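Local coordinates for protein mercuric reductase (Metallosphaera sedula, PDB 4YWO) that probably reduces mercuric ions to elemental mercury at the expense of NADPH, working as an FAD-containing homodimer of the pyridine nucleotide-disulfide oxidoreductase family, at residues Leu18-Tyr23 and Phe28-Lys33; Lys33-Gly38 and Ser109-Glu114; Asp292-Asp297 and Gly318-Ile323. All blocks are in the same frame, centred on the assembly; numbering follows the deposited sequence.

Interaction 1: residues Leu18-Tyr23 and Phe28-Lys33; sequences LAIIGY and FAAMIK. With FAD (flavin-adenine dinucleotide), chain B.
Ile20 of the first strand packs on Ala30 and Met31 of the helix that follows it, within the Rossmann-type beta-alpha-beta unit formed by strand 16-21, helix 25-36 and strand 42-45. The contact is buried and apolar, and no hydrogen bond crosses it. Ile20 sets CG1 beside its backbone N (chi1 -60°) and the nearly extended chain carries CD1 onto the helix, where it lies 3.7 Å from Ala30 CB. The same methyl also meets the backbone of the next residue, with Ile20 CD1 3.6 Å from Met31 N. The CA atoms of Ile20 and Ala30 are 7.3 Å apart, and the small side chain of Ala30 points at the strand. Strand 42-45 flanks the Ile20 side chain through Leu43.

Nearer the turn, aromatic residues take over. The Phe28 ring turns back toward the backbone of Tyr23, while Tyr104 meets this phenyl group edge-to-face. Tyr23 turns its own ring away from Phe28, toward the cofactor and Gly47, whose carbonyl oxygen is hydrogen-bonded to Tyr23 OH.

On its other flank the strand end meets the adenosine half of FAD. Ile21 CG2 touches the adenine at 3.8 Å from FAD C2A, and Gly22 brings the backbone beside the ribose. Gly22 fits the first glycine of a GxGxxG pattern, consistent with a dinucleotide-binding turn; Ala26 N is hydrogen-bonded to FAD. Back at the turn, the edge of the phenyl ring places Phe28 CE1 3.3 Å from Tyr23 O, near the ring plane.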
loop_
_atom_site.group_PDB
_atom_site.type_symbol
_atom_site.label_atom_id
_atom_site.label_comp_id
_atom_site.label_asym_id
_atom_site.label_seq_id
_atom_site.Cartn_x
_atom_site.Cartn_y
_atom_site.Cartn_z
ATOM N N LEU A 18 -8.531 26.252 -28.844
ATOM C CA LEU A 18 -9.146 25.448 -27.796
ATOM C C LEU A 18 -9.666 26.275 -26.657
ATOM O O LEU A 18 -8.962 27.150 -26.094
ATOM C CB LEU A 18 -8.134 24.428 -27.241
ATOM C CG LEU A 18 -8.600 23.594 -26.039
ATOM C CD1 LEU A 18 -9.551 22.607 -26.566
ATOM C CD2 LEU A 18 -7.432 22.779 -25.416
ATOM N N ALA A 19 -10.900 25.959 -26.269
ATOM C CA ALA A 19 -11.482 26.493 -25.051
ATOM C C ALA A 19 -11.861 25.338 -24.129
ATOM O O ALA A 19 -12.494 24.366 -24.570
ATOM C CB ALA A 19 -12.728 27.338 -25.308
ATOM N N ILE A 20 -11.532 25.528 -22.844
ATOM C CA ILE A 20 -11.831 24.559 -21.803
ATOM C C ILE A 20 -12.790 25.115 -20.838
ATOM O O ILE A 20 -12.536 26.224 -20.315
ATOM C CB ILE A 20 -10.507 24.178 -21.013
ATOM C CG1 ILE A 20 -9.505 23.593 -21.946
ATOM C CG2 ILE A 20 -10.812 23.187 -19.876
ATOM C CD1 ILE A 20 -8.069 23.687 -21.443
ATOM N N ILE A 21 -13.895 24.443 -20.609
ATOM C CA ILE A 21 -14.946 24.928 -19.737
ATOM C C ILE A 21 -14.900 24.202 -18.419
ATOM O O ILE A 21 -15.304 23.054 -18.316
ATOM C CB ILE A 21 -16.357 24.849 -20.312
ATOM C CG1 ILE A 21 -16.378 25.245 -21.814
ATOM C CG2 ILE A 21 -17.317 25.609 -19.436
ATOM C CD1 ILE A 21 -16.062 26.649 -22.064
ATOM N N GLY A 22 -14.451 24.910 -17.396
ATOM C CA GLY A 22 -14.318 24.395 -16.024
ATOM C C GLY A 22 -12.820 24.241 -15.644
ATOM O O GLY A 22 -12.017 23.834 -16.463
ATOM N N TYR A 23 -12.494 24.629 -14.395
ATOM C CA TYR A 23 -11.096 24.623 -13.955
ATOM C C TYR A 23 -10.825 23.798 -12.662
ATOM O O TYR A 23 -10.200 24.243 -11.700
ATOM C CB TYR A 23 -10.501 26.027 -13.922
ATOM C CG TYR A 23 -11.137 27.134 -13.164
ATOM C CD1 TYR A 23 -11.914 26.954 -12.014
ATOM C CD2 TYR A 23 -10.969 28.437 -13.656
ATOM C CE1 TYR A 23 -12.421 28.040 -11.314
ATOM C CE2 TYR A 23 -11.489 29.516 -12.938
ATOM C CZ TYR A 23 -12.253 29.327 -11.814
ATOM O OH TYR A 23 -12.791 30.400 -11.120
ATOM N N PHE A 28 -7.959 21.423 -15.512
ATOM C CA PHE A 28 -6.506 21.594 -15.360
ATOM C C PHE A 28 -5.652 20.635 -16.141
ATOM O O PHE A 28 -4.613 21.074 -16.744
ATOM C CB PHE A 28 -6.047 21.571 -13.863
ATOM C CG PHE A 28 -5.942 22.933 -13.278
ATOM C CD1 PHE A 28 -7.069 23.599 -12.815
ATOM C CD2 PHE A 28 -4.738 23.615 -13.222
ATOM C CE1 PHE A 28 -7.012 24.868 -12.280
ATOM C CE2 PHE A 28 -4.674 24.890 -12.722
ATOM C CZ PHE A 28 -5.780 25.538 -12.231
ATOM N N ALA A 29 -6.027 19.382 -16.164
ATOM C CA ALA A 29 -5.346 18.387 -16.930
ATOM C C ALA A 29 -5.389 18.746 -18.411
ATOM O O ALA A 29 -4.355 18.667 -19.102
ATOM C CB ALA A 29 -5.915 17.064 -16.658
ATOM N N ALA A 30 -6.562 19.258 -18.890
ATOM C CA ALA A 30 -6.652 19.698 -20.260
ATOM C C ALA A 30 -5.742 20.858 -20.525
ATOM O O ALA A 30 -5.155 20.909 -21.610
ATOM C CB ALA A 30 -8.130 20.059 -20.570
ATOM N N MET A 31 -5.629 21.814 -19.630
ATOM C CA MET A 31 -4.831 22.986 -19.811
ATOM C C MET A 31 -3.368 22.575 -19.974
ATOM O O MET A 31 -2.609 23.132 -20.827
ATOM C CB MET A 31 -4.951 23.930 -18.694
ATOM C CG MET A 31 -4.075 25.158 -18.871
ATOM S SD MET A 31 -3.729 25.958 -17.311
ATOM C CE MET A 31 -2.987 24.798 -16.166
ATOM N N ILE A 32 -2.993 21.647 -19.150
ATOM C CA ILE A 32 -1.568 21.202 -19.132
ATOM C C ILE A 32 -1.240 20.468 -20.421
ATOM O O ILE A 32 -0.222 20.802 -21.077
ATOM C CB ILE A 32 -1.268 20.361 -17.908
ATOM C CG1 ILE A 32 -1.400 21.245 -16.716
ATOM C CG2 ILE A 32 0.150 19.693 -18.084
ATOM C CD1 ILE A 32 -1.316 20.479 -15.415
ATOM N N LYS A 33 -2.087 19.539 -20.812
ATOM C CA LYS A 33 -1.948 18.844 -22.040
ATOM C C LYS A 33 -1.909 19.766 -23.221
ATOM O O LYS A 33 -1.165 19.513 -24.167
ATOM C CB LYS A 33 -2.992 17.837 -22.250
ATOM C CG LYS A 33 -2.858 17.024 -23.501
ATOM C CD LYS A 33 -1.494 16.317 -23.452
ATOM C CE LYS A 33 -1.637 14.925 -24.048
ATOM N NZ LYS A 33 -0.537 13.965 -23.682
HETATM P PA FAD B . -15.087 19.920 -11.037
HETATM O O1A FAD B . -13.744 19.942 -10.348
HETATM O O2A FAD B . -16.337 20.264 -10.261
HETATM O O5B FAD B . -15.010 20.887 -12.322
HETATM C C5B FAD B . -16.011 21.878 -12.544
HETATM C C4B FAD B . -15.398 23.263 -12.382
HETATM O O4B FAD B . -15.676 24.052 -13.542
HETATM C C3B FAD B . -15.977 23.986 -11.177
HETATM O O3B FAD B . -14.936 24.303 -10.248
HETATM C C2B FAD B . -16.607 25.258 -11.707
HETATM O O2B FAD B . -15.974 26.399 -11.120
HETATM C C1B FAD B . -16.381 25.252 -13.210
HETATM N N9A FAD B . -17.688 25.276 -13.913
HETATM C C8A FAD B . -18.716 24.437 -13.691
HETATM N N7A FAD B . -19.768 24.726 -14.500
HETATM C C5A FAD B . -19.413 25.777 -15.263
HETATM C C6A FAD B . -20.052 26.587 -16.327
HETATM N N6A FAD B . -21.313 26.324 -16.747
HETATM N N1A FAD B . -19.333 27.598 -16.865
HETATM C C2A FAD B . -18.079 27.869 -16.456
HETATM N N3A FAD B . -17.439 27.175 -15.497
HETATM C C4A FAD B . -18.042 26.135 -14.873
HETATM N N1 FAD B . -12.516 11.465 -5.778
HETATM C C2 FAD B . -11.434 10.679 -5.550
HETATM O O2 FAD B . -10.849 10.164 -6.528
HETATM N N3 FAD B . -10.965 10.430 -4.314
HETATM C C4 FAD B . -11.534 10.942 -3.217
HETATM O O4 FAD B . -11.074 10.692 -2.081
HETATM C C4X FAD B . -12.724 11.813 -3.379
HETATM N N5 FAD B . -13.356 12.369 -2.322
HETATM C C5X FAD B . -14.439 13.160 -2.502
HETATM C C6 FAD B . -15.074 13.721 -1.400
HETATM C C7 FAD B . -16.187 14.535 -1.576
HETATM C C7M FAD B . -16.873 15.141 -0.380
HETATM C C8 FAD B . -16.702 14.807 -2.944
HETATM C C8M FAD B . -17.909 15.689 -3.132
HETATM C C9 FAD B . -16.071 14.248 -4.049
HETATM C C9A FAD B . -14.958 13.435 -3.873
HETATM N N10 FAD B . -14.312 12.865 -4.987
HETATM C C10 FAD B . -13.189 12.047 -4.764
HETATM C "C1'" FAD B . -14.798 13.116 -6.346
HETATM C "C2'" FAD B . -13.903 14.146 -7.024
HETATM O "O2'" FAD B . -13.777 15.297 -6.181
HETATM C "C3'" FAD B . -14.476 14.565 -8.372
HETATM O "O3'" FAD B . -14.752 13.400 -9.157
HETATM C "C4'" FAD B . -13.502 15.464 -9.124
HETATM O "O4'" FAD B . -13.373 16.712 -8.435
HETATM C "C5'" FAD B . -13.980 15.718 -10.549
HETATM O "O5'" FAD B . -13.413 16.934 -11.031
HETATM P P FAD B . -14.035 17.670 -12.320
HETATM O O1P FAD B . -13.030 18.683 -12.816
HETATM O O2P FAD B . -14.564 16.613 -13.259
HETATM O O3P FAD B . -15.289 18.467 -11.701
#

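Interaction 2: residues Lys33-Gly38 and Ser109-Glu114; sequences KANELG and SYYDVE
Asn35, near the end of helix 25-36, grips the backbone of Asp112 with both ends of its carboxamide. Two hydrogen bonds make this clasp. Asp112 N donates to Asn35 OD1 over 2.8 Å in a nearly straight bond (167°), and Asn35 ND2 returns one to Asp112 O at 2.9 Å. The second acceptor lies close to the amide plane of Asn35, whereas each donor stands somewhat out of the plane of the carbonyl it meets. Asn35 ND2 also bonds to Met31 O, one turn earlier in its own helix.

Packing adds to the polar pair. Tyr111, the first residue to leave helix 87-110, places CD1 3.7 Å from Asn35 CB, and Tyr110 CD2 covers one face of the Tyr111 ring. Helix 25-36 itself stops just beyond the contact in a Schellman motif, with Gly38 at positive phi, while Glu114 starts the edge strand beside strand 42-45.

Because the amide engages an N-H and a C=O of the same residue, its flip state is fixed, and the link, made near the surface, depends on the main chain of Asp112 and not on its carboxylate.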
loop_
_atom_site.group_PDB
_atom_site.type_symbol
_atom_site.label_atom_id
_atom_site.label_comp_id
_atom_site.label_asym_id
_atom_site.label_seq_id
_atom_site.Cartn_x
_atom_site.Cartn_y
_atom_site.Cartn_z
ATOM N N LYS A 33 -2.087 19.539 -20.812
ATOM C CA LYS A 33 -1.948 18.844 -22.040
ATOM C C LYS A 33 -1.909 19.766 -23.221
ATOM O O LYS A 33 -1.165 19.513 -24.167
ATOM C CB LYS A 33 -2.992 17.837 -22.250
ATOM C CG LYS A 33 -2.858 17.024 -23.501
ATOM C CD LYS A 33 -1.494 16.317 -23.452
ATOM C CE LYS A 33 -1.637 14.925 -24.048
ATOM N NZ LYS A 33 -0.537 13.965 -23.682
ATOM N N ALA A 34 -2.760 20.777 -23.217
ATOM C CA ALA A 34 -2.755 21.710 -24.338
ATOM C C ALA A 34 -1.363 22.423 -24.483
ATOM O O ALA A 34 -0.825 22.500 -25.622
ATOM C CB ALA A 34 -3.873 22.745 -24.139
ATOM N N ASN A 35 -0.812 22.880 -23.385
ATOM C CA ASN A 35 0.527 23.501 -23.347
ATOM C C ASN A 35 1.588 22.559 -23.891
ATOM O O ASN A 35 2.467 22.998 -24.650
ATOM C CB ASN A 35 0.896 23.955 -21.930
ATOM C CG ASN A 35 0.460 25.332 -21.630
ATOM O OD1 ASN A 35 1.274 26.184 -21.490
ATOM N ND2 ASN A 35 -0.833 25.573 -21.476
ATOM N N GLU A 36 1.542 21.316 -23.478
ATOM C CA GLU A 36 2.433 20.242 -23.947
ATOM C C GLU A 36 2.311 19.994 -25.470
ATOM O O GLU A 36 3.274 19.624 -26.133
ATOM C CB GLU A 36 2.200 18.957 -23.184
ATOM C CG GLU A 36 2.608 19.102 -21.696
ATOM C CD GLU A 36 2.220 17.901 -20.799
ATOM O OE1 GLU A 36 1.475 16.987 -21.250
ATOM O OE2 GLU A 36 2.713 17.866 -19.628
ATOM N N LEU A 37 1.141 20.207 -26.062
ATOM C CA LEU A 37 0.975 20.089 -27.494
ATOM C C LEU A 37 1.126 21.423 -28.173
ATOM O O LEU A 37 0.733 21.571 -29.358
ATOM C CB LEU A 37 -0.427 19.531 -27.764
ATOM C CG LEU A 37 -0.590 18.164 -27.144
ATOM C CD1 LEU A 37 -2.026 17.614 -27.260
ATOM C CD2 LEU A 37 0.520 17.254 -27.726
ATOM N N GLY A 38 1.587 22.447 -27.462
ATOM C CA GLY A 38 1.932 23.708 -28.114
ATOM C C GLY A 38 0.786 24.692 -28.322
ATOM O O GLY A 38 0.855 25.578 -29.134
ATOM N N SER A 109 0.399 30.535 -13.348
ATOM C CA SER A 109 1.607 31.353 -13.699
ATOM C C SER A 109 2.608 30.596 -14.530
ATOM O O SER A 109 3.193 31.160 -15.399
ATOM C CB SER A 109 2.383 31.825 -12.469
ATOM O OG SER A 109 1.538 32.418 -11.544
ATOM N N TYR A 110 2.818 29.329 -14.235
ATOM C CA TYR A 110 3.772 28.523 -14.931
ATOM C C TYR A 110 3.360 28.154 -16.367
ATOM O O TYR A 110 4.154 28.165 -17.268
ATOM C CB TYR A 110 4.088 27.258 -14.124
ATOM C CG TYR A 110 5.123 26.499 -14.847
ATOM C CD1 TYR A 110 6.403 27.051 -15.015
ATOM C CD2 TYR A 110 4.833 25.292 -15.452
ATOM C CE1 TYR A 110 7.347 26.394 -15.755
ATOM C CE2 TYR A 110 5.782 24.617 -16.181
ATOM C CZ TYR A 110 7.033 25.188 -16.325
ATOM O OH TYR A 110 7.961 24.532 -17.045
ATOM N N TYR A 111 2.100 27.809 -16.580
ATOM C CA TYR A 111 1.680 27.381 -17.895
ATOM C C TYR A 111 1.100 28.589 -18.607
ATOM O O TYR A 111 0.848 29.626 -18.026
ATOM C CB TYR A 111 0.654 26.260 -17.788
ATOM C CG TYR A 111 1.212 24.970 -17.390
ATOM C CD1 TYR A 111 1.868 24.162 -18.318
ATOM C CD2 TYR A 111 1.166 24.556 -16.088
ATOM C CE1 TYR A 111 2.383 22.987 -17.980
ATOM C CE2 TYR A 111 1.702 23.342 -15.723
ATOM C CZ TYR A 111 2.329 22.590 -16.658
ATOM O OH TYR A 111 2.868 21.415 -16.384
ATOM N N ASP A 112 0.897 28.460 -19.924
ATOM C CA ASP A 112 0.442 29.577 -20.731
ATOM C C ASP A 112 -1.147 29.375 -20.965
ATOM O O ASP A 112 -1.541 28.378 -21.474
ATOM C CB ASP A 112 1.180 29.472 -22.082
ATOM C CG ASP A 112 1.027 30.681 -22.937
ATOM O OD1 ASP A 112 0.839 31.801 -22.414
ATOM O OD2 ASP A 112 1.107 30.510 -24.179
ATOM N N VAL A 113 -1.921 30.362 -20.657
ATOM C CA VAL A 113 -3.406 30.210 -20.606
ATOM C C VAL A 113 -4.072 31.546 -20.550
ATOM O O VAL A 113 -3.580 32.464 -19.934
ATOM C CB VAL A 113 -3.788 29.359 -19.363
ATOM C CG1 VAL A 113 -3.256 29.950 -18.076
ATOM C CG2 VAL A 113 -5.326 29.269 -19.179
ATOM N N GLU A 114 -5.191 31.720 -21.231
ATOM C CA GLU A 114 -5.980 32.869 -21.042
ATOM C C GLU A 114 -7.103 32.468 -20.118
ATOM O O GLU A 114 -7.992 31.725 -20.530
ATOM C CB GLU A 114 -6.551 33.302 -22.400
ATOM C CG GLU A 114 -7.626 34.360 -22.369
ATOM C CD GLU A 114 -7.983 34.786 -23.790
ATOM O OE1 GLU A 114 -7.299 34.349 -24.732
ATOM O OE2 GLU A 114 -8.946 35.534 -23.979
#

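Interaction 3: residues Asp292-Asp297 and Gly318-Ile323; sequences DELRTD and GRQGSI
This is a buried, mainly apolar contact in which Leu294, from the loop leading to strand 301-303, packs against helix 314-330. A single methyl does most of the work. With CG beside the backbone N (chi1 -61°) and the chain extended, Leu294 CD1 lands on the helix surface between Gln320 and Ile323, residues one turn apart. There Leu294 CD1 lies 3.4 Å from Gln320 O and 3.8 Å from Gln320 CB, while Ile323 CG2 completes the seat at 4.1 Å from Leu294 CD1.

Polar groups brace the loop and also tie it to the helix. Arg295 holds Glu293 OE1 end-on in a salt bridge: NH2 meets the oxygen nearly along its C-O axis, NH1 from above the carboxylate plane. Asp291 adds a salt bridge to Arg295, and the tie is Asn327 ND2 of helix 314-330, hydrogen-bonded to Glu293 O. Gln320 OE1 accepts from Gly305 N, next to the FAD-binding Asp306, and Arg319 reaches Asp432 of the second subunit.

Leu294 also shares a backbone hydrogen bond with Ala303, which ties the loop to the last strand of the five-stranded parallel sheet. The packing of that loop on the helix following the strand belongs to the Rossmann-like FAD-binding domain of this oxidoreductase family.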
loop_
_atom_site.group_PDB
_atom_site.type_symbol
_atom_site.label_atom_id
_atom_site.label_comp_id
_atom_site.label_asym_id
_atom_site.label_seq_id
_atom_site.Cartn_x
_atom_site.Cartn_y
_atom_site.Cartn_z
ATOM N N ASP A 292 -16.318 6.531 -26.687
ATOM C CA ASP A 292 -15.113 6.174 -25.882
ATOM C C ASP A 292 -13.931 7.059 -26.009
ATOM O O ASP A 292 -13.053 6.964 -25.189
ATOM C CB ASP A 292 -14.550 4.822 -26.379
ATOM C CG ASP A 292 -15.398 3.729 -26.086
ATOM O OD1 ASP A 292 -16.398 3.950 -25.375
ATOM O OD2 ASP A 292 -15.043 2.620 -26.563
ATOM N N GLU A 293 -13.837 7.930 -27.032
ATOM C CA GLU A 293 -12.763 8.839 -27.233
ATOM C C GLU A 293 -13.105 10.294 -26.636
ATOM O O GLU A 293 -12.297 11.217 -26.841
ATOM C CB GLU A 293 -12.457 8.968 -28.760
ATOM C CG GLU A 293 -12.110 7.587 -29.312
ATOM C CD GLU A 293 -11.907 7.546 -30.843
ATOM O OE1 GLU A 293 -11.890 8.618 -31.459
ATOM O OE2 GLU A 293 -11.720 6.395 -31.374
ATOM N N LEU A 294 -14.218 10.279 -25.939
ATOM C CA LEU A 294 -14.690 11.408 -25.099
ATOM C C LEU A 294 -15.303 12.492 -25.986
ATOM O O LEU A 294 -15.429 13.677 -25.587
ATOM C CB LEU A 294 -13.552 11.997 -24.265
ATOM C CG LEU A 294 -12.978 10.923 -23.298
ATOM C CD1 LEU A 294 -11.840 11.428 -22.445
ATOM C CD2 LEU A 294 -14.096 10.359 -22.429
ATOM N N ARG A 295 -15.574 12.124 -27.212
ATOM C CA ARG A 295 -16.150 13.078 -28.206
ATOM C C ARG A 295 -17.638 13.096 -28.149
ATOM O O ARG A 295 -18.337 12.054 -28.106
ATOM C CB ARG A 295 -15.655 12.641 -29.613
ATOM C CG ARG A 295 -15.839 13.676 -30.720
ATOM C CD ARG A 295 -15.326 13.073 -32.086
ATOM N NE ARG A 295 -13.885 12.726 -31.974
ATOM C CZ ARG A 295 -13.346 11.466 -31.826
ATOM N NH1 ARG A 295 -14.105 10.384 -31.763
ATOM N NH2 ARG A 295 -12.049 11.307 -31.723
ATOM N N THR A 296 -18.262 14.292 -28.155
ATOM C CA THR A 296 -19.706 14.392 -28.104
ATOM C C THR A 296 -20.292 14.186 -29.546
ATOM O O THR A 296 -19.545 14.015 -30.480
ATOM C CB THR A 296 -20.196 15.828 -27.632
ATOM O OG1 THR A 296 -19.865 16.863 -28.585
ATOM C CG2 THR A 296 -19.622 16.195 -26.249
ATOM N N ASP A 297 -21.581 14.389 -29.666
ATOM C CA ASP A 297 -22.254 14.448 -31.038
ATOM C C ASP A 297 -21.795 15.590 -31.924
ATOM O O ASP A 297 -21.855 15.462 -33.167
ATOM C CB ASP A 297 -23.769 14.427 -30.873
ATOM C CG ASP A 297 -24.243 13.093 -30.319
ATOM O OD1 ASP A 297 -24.321 12.145 -31.113
ATOM O OD2 ASP A 297 -24.523 12.938 -29.131
ATOM N N GLY A 318 -8.823 13.732 -14.251
ATOM C CA GLY A 318 -7.564 14.180 -14.774
ATOM C C GLY A 318 -7.221 13.467 -16.069
ATOM O O GLY A 318 -6.873 14.080 -17.078
ATOM N N ARG A 319 -7.200 12.155 -16.031
ATOM C CA ARG A 319 -6.898 11.325 -17.208
ATOM C C ARG A 319 -7.807 11.664 -18.380
ATOM O O ARG A 319 -7.255 11.842 -19.519
ATOM C CB ARG A 319 -7.005 9.869 -16.924
ATOM C CG ARG A 319 -6.519 8.976 -18.045
ATOM C CD ARG A 319 -5.003 9.065 -18.033
ATOM N NE ARG A 319 -4.332 8.575 -19.221
ATOM C CZ ARG A 319 -3.212 9.118 -19.715
ATOM N NH1 ARG A 319 -2.725 10.284 -19.244
ATOM N NH2 ARG A 319 -2.656 8.541 -20.731
ATOM N N GLN A 320 -9.135 11.771 -18.157
ATOM C CA GLN A 320 -10.098 12.167 -19.223
ATOM C C GLN A 320 -9.785 13.559 -19.732
ATOM O O GLN A 320 -9.872 13.761 -20.982
ATOM C CB GLN A 320 -11.491 11.999 -18.723
ATOM C CG GLN A 320 -11.959 10.588 -18.429
ATOM C CD GLN A 320 -13.291 10.511 -17.883
ATOM O OE1 GLN A 320 -13.752 11.463 -17.149
ATOM N NE2 GLN A 320 -13.957 9.397 -18.067
ATOM N N GLY A 321 -9.415 14.545 -18.884
ATOM C CA GLY A 321 -9.126 15.905 -19.382
ATOM C C GLY A 321 -7.899 15.838 -20.310
ATOM O O GLY A 321 -7.872 16.412 -21.388
ATOM N N SER A 322 -6.849 15.030 -19.944
ATOM C CA SER A 322 -5.734 14.844 -20.835
ATOM C C SER A 322 -6.056 14.186 -22.120
ATOM O O SER A 322 -5.551 14.661 -23.179
ATOM C CB SER A 322 -4.565 13.993 -20.157
ATOM O OG SER A 322 -4.071 14.681 -18.988
ATOM N N ILE A 323 -6.801 13.110 -22.106
ATOM C CA ILE A 323 -7.080 12.326 -23.309
ATOM C C ILE A 323 -8.014 13.150 -24.248
ATOM O O ILE A 323 -7.814 13.228 -25.478
ATOM C CB ILE A 323 -7.754 11.052 -22.984
ATOM C CG1 ILE A 323 -6.706 10.107 -22.392
ATOM C CG2 ILE A 323 -8.306 10.349 -24.207
ATOM C CD1 ILE A 323 -7.362 8.830 -21.935
#

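In the fold
From the N terminus, interaction 1 closes the short turn between strand 16-21 and helix 25-36. The same helix, through the shared Lys33, runs into interaction 2, which closes a loop of 70 residues and brings the end of helix 87-110, just before edge strand 114-117, to the C-terminal end of helix 25-36. Interaction 3 comes much later and closes a separate 20-residue loop around strand 301-303, so the three follow in series without nesting or crossing. In space they meet at helix 25-36: Met31 and Ile32 touch Tyr111, and Ala29, Ala30 and Lys33 pack on helix 314-330. Together they join opposite edges of the five-stranded parallel sheet through its helices.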